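PDB 4K9S: GDSL-like Lipase/Acylhydrolase family protein from Neisseria meningitidis, which is probably a peptidoglycan O-acetylesterase of the SGNH hydrolase family, removing acetyl groups from the glycan of the cell wall. Local coordinates for residues L111-N116 with M214-A219; F120-I125 with D230-L235. All blocks are in the same frame, centred on the assembly; numbering follows the deposited sequence.

Contact 1 (L111-N116 with M214-A219); sequences LTSRNN and MGINGA
Arg-114 and Ile-216 bring the two backbones closest, their CA atoms 6.5 Å apart, at points where each chain has just left a strand; the strands themselves, 109-112 and 208-215, belong to different sheets. Ile-216 does most of the touching, through CG2 and CD1. With CG1 beside the backbone N (chi1 -63°), CG2 lies trans to that nitrogen and rests 3.7 Å from Arg-114 CB, while CD1 meets Thr-112 OG1 tip to tip at 3.4 Å. Ser-113 comes less close, and its OG is engaged by Trp-227 NE1. The Thr-112 hydroxyl has a weak bond to Gly-124 O.

Beyond Ile-216 the extended Arg-114 chain runs alongside Asn-217 O, CD coming closest at 3.4 Å and lying 3.8 Å from Asn-217 CB. That oxygen lies near the guanidinium plane at its edge, but without a bond to NE. The guanidinium and the Asn-217 amide stand almost perpendicular, at 87°, and the amide turns to another partner, its ND2 donating to Gly-96 O. Arg-114 is exposed and touches a crystal neighbour, which may influence its pose.

Residues 216-219 form a type II turn, closed by Ala-219 N to Ile-216 O at 3.2 Å, with Gly-218 taking the positive phi. Asn-217 also packs on Ser-62, by its Gly-Asp-Ser sequence the probable nucleophile. By family resemblance this turn after strand 208-215 is probably the block II loop, in which Gly-218 would, as in relatives, contribute its NH to the oxyanion hole.

Contact 2 (F120-I125 with D230-L235); sequences FPLGGI and DRMNDL
The carboxylate of Asp-234 meets the 120-125 loop at OD2. Leu-122 N donates to this oxygen over 3.1 Å, with an N-H...O angle of 158°. It comes from the anti side, 26° out of the carboxylate plane. On the same side Pro-121 CB stands above the face, 3.5 Å from OD2, and at the other end OD1 forms a salt bridge with Arg-228. Amide and guanidinium are among the bonds that help to fix the rotation of this buried group.

Leu-122 provides most of the apolar contact. Its CB lies tightly, at 3.5 Å, against Asp-234 CB, and with CG anti to the backbone N (chi1 -164°) the branch point settles on the first turn of the helix, 3.7 Å from Arg-231 O and 4.2 Å from Leu-235 CB. That carbonyl is already bonded to Leu-235 N. CD2 reaches the methyl CE of selenomethionine Met-232 at 4.2 Å.

Pro-121 to Gly-124 make a type II turn leading into strand 125-128, and through it the sheet of that strand is joined to the start of helix 231-238. Trp-176 packs on Pro-121 and Trp-227 on Leu-122, while Met-232 and Leu-235 pack on helix 259-276, against Gln-272, Ser-276 and Ile-273.

Overall arrangement
Both contacts tie one excursion of the β-domain to the hydrolase domain, their centres about 13 Å apart. Strands 109-112 and 125-128 pair antiparallel, and the loop between them supplies residues to each contact; Ser-113 N probably bonds to Gly-124 O at 2.9 Å, joining its two ends. On the hydrolase side, helix 231-238 is the next regular element after strand 208-215. A second bridge is apolar, where Leu-122 CD1 of contact 2 packs at 3.4 Å on SE of selenomethionine Met-214, which is in segment 214-219 but does not touch residues 111-116. Contact 1 includes the probable oxyanion turn; contact 2 rests on the helix that comes later in the chain.

Contact 1 (L111-N116 with M214-A219)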
loop_
_atom_site.group_PDB
_atom_site.type_symbol
_atom_site.label_atom_id
_atom_site.label_comp_id
_atom_site.label_asym_id
_atom_site.label_seq_id
_atom_site.Cartn_x
_atom_site.Cartn_y
_atom_site.Cartn_z
ATOM N N LEU A 111 14.907 -2.894 -7.457
ATOM C CA LEU A 111 14.348 -3.689 -8.532
ATOM C C LEU A 111 12.880 -3.914 -8.215
ATOM O O LEU A 111 12.516 -4.084 -7.048
ATOM C CB LEU A 111 15.072 -5.026 -8.632
ATOM C CG LEU A 111 14.589 -5.844 -9.817
ATOM C CD1 LEU A 111 14.973 -5.137 -11.127
ATOM C CD2 LEU A 111 15.128 -7.274 -9.747
ATOM N N THR A 112 12.036 -3.922 -9.243
ATOM C CA THR A 112 10.593 -4.036 -9.046
ATOM C C THR A 112 9.986 -5.152 -9.924
ATOM O O THR A 112 10.530 -5.482 -10.977
ATOM C CB THR A 112 9.946 -2.686 -9.384
ATOM O OG1 THR A 112 9.157 -2.218 -8.292
ATOM C CG2 THR A 112 9.068 -2.823 -10.530
ATOM N N SER A 113 8.862 -5.735 -9.504
ATOM C CA SER A 113 8.227 -6.808 -10.286
ATOM C C SER A 113 7.492 -6.334 -11.548
ATOM O O SER A 113 7.024 -7.150 -12.347
ATOM C CB SER A 113 7.286 -7.655 -9.417
ATOM O OG SER A 113 6.166 -6.914 -8.979
ATOM N N ARG A 114 7.414 -5.022 -11.744
ATOM C CA ARG A 114 6.693 -4.465 -12.885
ATOM C C ARG A 114 7.205 -4.990 -14.214
ATOM O O ARG A 114 6.424 -5.468 -15.020
ATOM C CB ARG A 114 6.723 -2.944 -12.867
ATOM C CG ARG A 114 6.270 -2.273 -14.145
ATOM C CD ARG A 114 6.384 -0.743 -14.020
ATOM N NE ARG A 114 5.806 -0.099 -15.190
ATOM C CZ ARG A 114 6.462 0.155 -16.320
ATOM N NH1 ARG A 114 7.744 -0.164 -16.436
ATOM N NH2 ARG A 114 5.825 0.731 -17.339
ATOM N N ASN A 115 8.514 -4.905 -14.431
ATOM C CA ASN A 115 9.114 -5.416 -15.657
ATOM C C ASN A 115 10.041 -6.599 -15.425
ATOM O O ASN A 115 10.532 -7.185 -16.389
ATOM C CB ASN A 115 9.893 -4.325 -16.390
ATOM C CG ASN A 115 9.000 -3.245 -16.948
ATOM O OD1 ASN A 115 9.254 -2.057 -16.748
ATOM N ND2 ASN A 115 7.946 -3.647 -17.657
ATOM N N ASN A 116 10.270 -6.954 -14.163
ATOM C CA ASN A 116 11.342 -7.904 -13.828
ATOM C C ASN A 116 10.951 -9.115 -12.989
ATOM O O ASN A 116 9.915 -9.123 -12.329
ATOM C CB ASN A 116 12.470 -7.162 -13.123
ATOM C CG ASN A 116 13.220 -6.257 -14.049
ATOM O OD1 ASN A 116 14.151 -6.687 -14.727
ATOM N ND2 ASN A 116 12.823 -4.999 -14.097
HETATM N N MSE A 214 2.026 0.267 -0.778
HETATM C CA MSE A 214 2.700 -0.763 -1.575
HETATM C C MSE A 214 2.169 -0.812 -2.997
HETATM O O MSE A 214 1.391 -1.691 -3.356
HETATM C CB MSE A 214 2.551 -2.138 -0.924
HETATM C CG MSE A 214 3.572 -2.388 0.158
HETATM SE SE MSE A 214 3.423 -4.160 0.962
HETATM C CE MSE A 214 4.945 -4.014 2.188
ATOM N N GLY A 215 2.602 0.134 -3.814
ATOM C CA GLY A 215 2.066 0.239 -5.153
ATOM C C GLY A 215 3.094 -0.213 -6.153
ATOM O O GLY A 215 4.294 -0.060 -5.915
ATOM N N ILE A 216 2.625 -0.799 -7.255
ATOM C CA ILE A 216 3.466 -1.012 -8.411
ATOM C C ILE A 216 2.766 -0.414 -9.613
ATOM O O ILE A 216 1.610 -0.736 -9.881
ATOM C CB ILE A 216 3.732 -2.507 -8.671
ATOM C CG1 ILE A 216 4.491 -3.140 -7.498
ATOM C CG2 ILE A 216 4.511 -2.681 -9.963
ATOM C CD1 ILE A 216 5.910 -2.626 -7.341
ATOM N N ASN A 217 3.459 0.471 -10.323
ATOM C CA ASN A 217 2.970 0.991 -11.602
ATOM C C ASN A 217 2.440 -0.104 -12.555
ATOM O O ASN A 217 3.163 -1.043 -12.912
ATOM C CB ASN A 217 4.081 1.769 -12.312
ATOM C CG ASN A 217 4.277 3.156 -11.762
ATOM O OD1 ASN A 217 3.444 3.674 -11.042
ATOM N ND2 ASN A 217 5.393 3.780 -12.126
ATOM N N GLY A 218 1.181 0.017 -12.958
ATOM C CA GLY A 218 0.606 -0.877 -13.952
ATOM C C GLY A 218 0.149 -2.248 -13.462
ATOM O O GLY A 218 -0.346 -3.071 -14.250
ATOM N N ALA A 219 0.303 -2.501 -12.169
ATOM C CA ALA A 219 0.071 -3.837 -11.631
ATOM C C ALA A 219 -1.404 -4.248 -11.539
ATOM O O ALA A 219 -2.299 -3.401 -11.477
ATOM C CB ALA A 219 0.743 -3.975 -10.279
#

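Contact 2 (F120-I125 with D230-L235)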
loop_
_atom_site.group_PDB
_atom_site.type_symbol
_atom_site.label_atom_id
_atom_site.label_comp_id
_atom_site.label_asym_id
_atom_site.label_seq_id
_atom_site.Cartn_x
_atom_site.Cartn_y
_atom_site.Cartn_z
ATOM N N PHE A 120 11.098 -11.674 -4.904
ATOM C CA PHE A 120 10.454 -10.527 -4.259
ATOM C C PHE A 120 9.669 -10.883 -3.005
ATOM O O PHE A 120 8.848 -11.796 -3.024
ATOM C CB PHE A 120 9.458 -9.857 -5.215
ATOM C CG PHE A 120 10.075 -9.289 -6.459
ATOM C CD1 PHE A 120 10.805 -8.111 -6.410
ATOM C CD2 PHE A 120 9.882 -9.911 -7.685
ATOM C CE1 PHE A 120 11.366 -7.581 -7.554
ATOM C CE2 PHE A 120 10.422 -9.377 -8.843
ATOM C CZ PHE A 120 11.169 -8.204 -8.775
ATOM N N PRO A 121 9.880 -10.125 -1.925
ATOM C CA PRO A 121 8.970 -10.219 -0.786
ATOM C C PRO A 121 7.667 -9.502 -1.112
ATOM O O PRO A 121 7.571 -8.895 -2.177
ATOM C CB PRO A 121 9.729 -9.499 0.325
ATOM C CG PRO A 121 10.592 -8.522 -0.389
ATOM C CD PRO A 121 10.979 -9.171 -1.687
ATOM N N LEU A 122 6.672 -9.607 -0.235
ATOM C CA LEU A 122 5.385 -8.947 -0.426
ATOM C C LEU A 122 5.626 -7.480 -0.786
ATOM O O LEU A 122 6.358 -6.792 -0.085
ATOM C CB LEU A 122 4.588 -9.064 0.879
ATOM C CG LEU A 122 3.088 -8.838 1.105
ATOM C CD1 LEU A 122 2.824 -7.454 1.709
ATOM C CD2 LEU A 122 2.235 -9.077 -0.129
ATOM N N GLY A 123 5.062 -7.015 -1.897
ATOM C CA GLY A 123 5.230 -5.626 -2.302
ATOM C C GLY A 123 5.846 -5.445 -3.680
ATOM O O GLY A 123 5.639 -4.411 -4.337
ATOM N N GLY A 124 6.600 -6.454 -4.119
ATOM C CA GLY A 124 7.213 -6.451 -5.436
ATOM C C GLY A 124 8.460 -5.596 -5.540
ATOM O O GLY A 124 8.870 -5.219 -6.629
ATOM N N ILE A 125 9.075 -5.292 -4.406
ATOM C CA ILE A 125 10.176 -4.347 -4.383
ATOM C C ILE A 125 11.353 -4.849 -3.553
ATOM O O ILE A 125 11.182 -5.265 -2.413
ATOM C CB ILE A 125 9.710 -2.995 -3.848
ATOM C CG1 ILE A 125 8.810 -2.316 -4.890
ATOM C CG2 ILE A 125 10.917 -2.109 -3.475
ATOM C CD1 ILE A 125 8.388 -0.908 -4.534
ATOM N N ASP A 230 6.377 -17.335 -0.178
ATOM C CA ASP A 230 6.077 -17.052 1.214
ATOM C C ASP A 230 5.521 -15.642 1.451
ATOM O O ASP A 230 5.540 -15.149 2.578
ATOM C CB ASP A 230 7.327 -17.282 2.062
ATOM C CG ASP A 230 7.615 -18.756 2.289
ATOM O OD1 ASP A 230 6.652 -19.549 2.377
ATOM O OD2 ASP A 230 8.808 -19.122 2.390
ATOM N N ARG A 231 5.022 -15.008 0.392
ATOM C CA ARG A 231 4.529 -13.632 0.464
ATOM C C ARG A 231 3.453 -13.426 1.519
ATOM O O ARG A 231 3.421 -12.381 2.174
ATOM C CB ARG A 231 4.031 -13.147 -0.908
ATOM C CG ARG A 231 3.011 -14.051 -1.585
ATOM C CD ARG A 231 2.765 -13.645 -3.055
ATOM N NE ARG A 231 1.838 -14.552 -3.724
ATOM C CZ ARG A 231 2.193 -15.571 -4.509
ATOM N NH1 ARG A 231 3.471 -15.831 -4.769
ATOM N NH2 ARG A 231 1.260 -16.337 -5.051
HETATM N N MSE A 232 2.572 -14.415 1.687
HETATM C CA MSE A 232 1.531 -14.316 2.705
HETATM C C MSE A 232 2.144 -14.330 4.099
HETATM O O MSE A 232 1.636 -13.684 5.023
HETATM C CB MSE A 232 0.517 -15.437 2.546
HETATM C CG MSE A 232 -0.292 -15.324 1.281
HETATM SE SE MSE A 232 -1.281 -13.642 1.202
HETATM C CE MSE A 232 -0.058 -12.609 0.098
ATOM N N ASN A 233 3.241 -15.066 4.244
ATOM C CA ASN A 233 3.996 -15.014 5.485
ATOM C C ASN A 233 4.505 -13.601 5.696
ATOM O O ASN A 233 4.508 -13.106 6.820
ATOM C CB ASN A 233 5.170 -15.985 5.464
ATOM C CG ASN A 233 4.730 -17.443 5.436
ATOM O OD1 ASN A 233 3.539 -17.767 5.567
ATOM N ND2 ASN A 233 5.704 -18.338 5.293
ATOM N N ASP A 234 4.917 -12.945 4.609
ATOM C CA ASP A 234 5.364 -11.551 4.698
ATOM C C ASP A 234 4.225 -10.647 5.141
ATOM O O ASP A 234 4.377 -9.861 6.073
ATOM C CB ASP A 234 5.952 -11.053 3.377
ATOM C CG ASP A 234 7.248 -11.741 3.018
ATOM O OD1 ASP A 234 7.960 -12.200 3.929
ATOM O OD2 ASP A 234 7.554 -11.828 1.817
ATOM N N LEU A 235 3.080 -10.771 4.478
ATOM C CA LEU A 235 1.890 -10.042 4.890
ATOM C C LEU A 235 1.617 -10.168 6.395
ATOM O O LEU A 235 1.373 -9.171 7.066
ATOM C CB LEU A 235 0.672 -10.487 4.085
ATOM C CG LEU A 235 -0.639 -9.791 4.440
ATOM C CD1 LEU A 235 -0.567 -8.283 4.158
ATOM C CD2 LEU A 235 -1.798 -10.443 3.713
#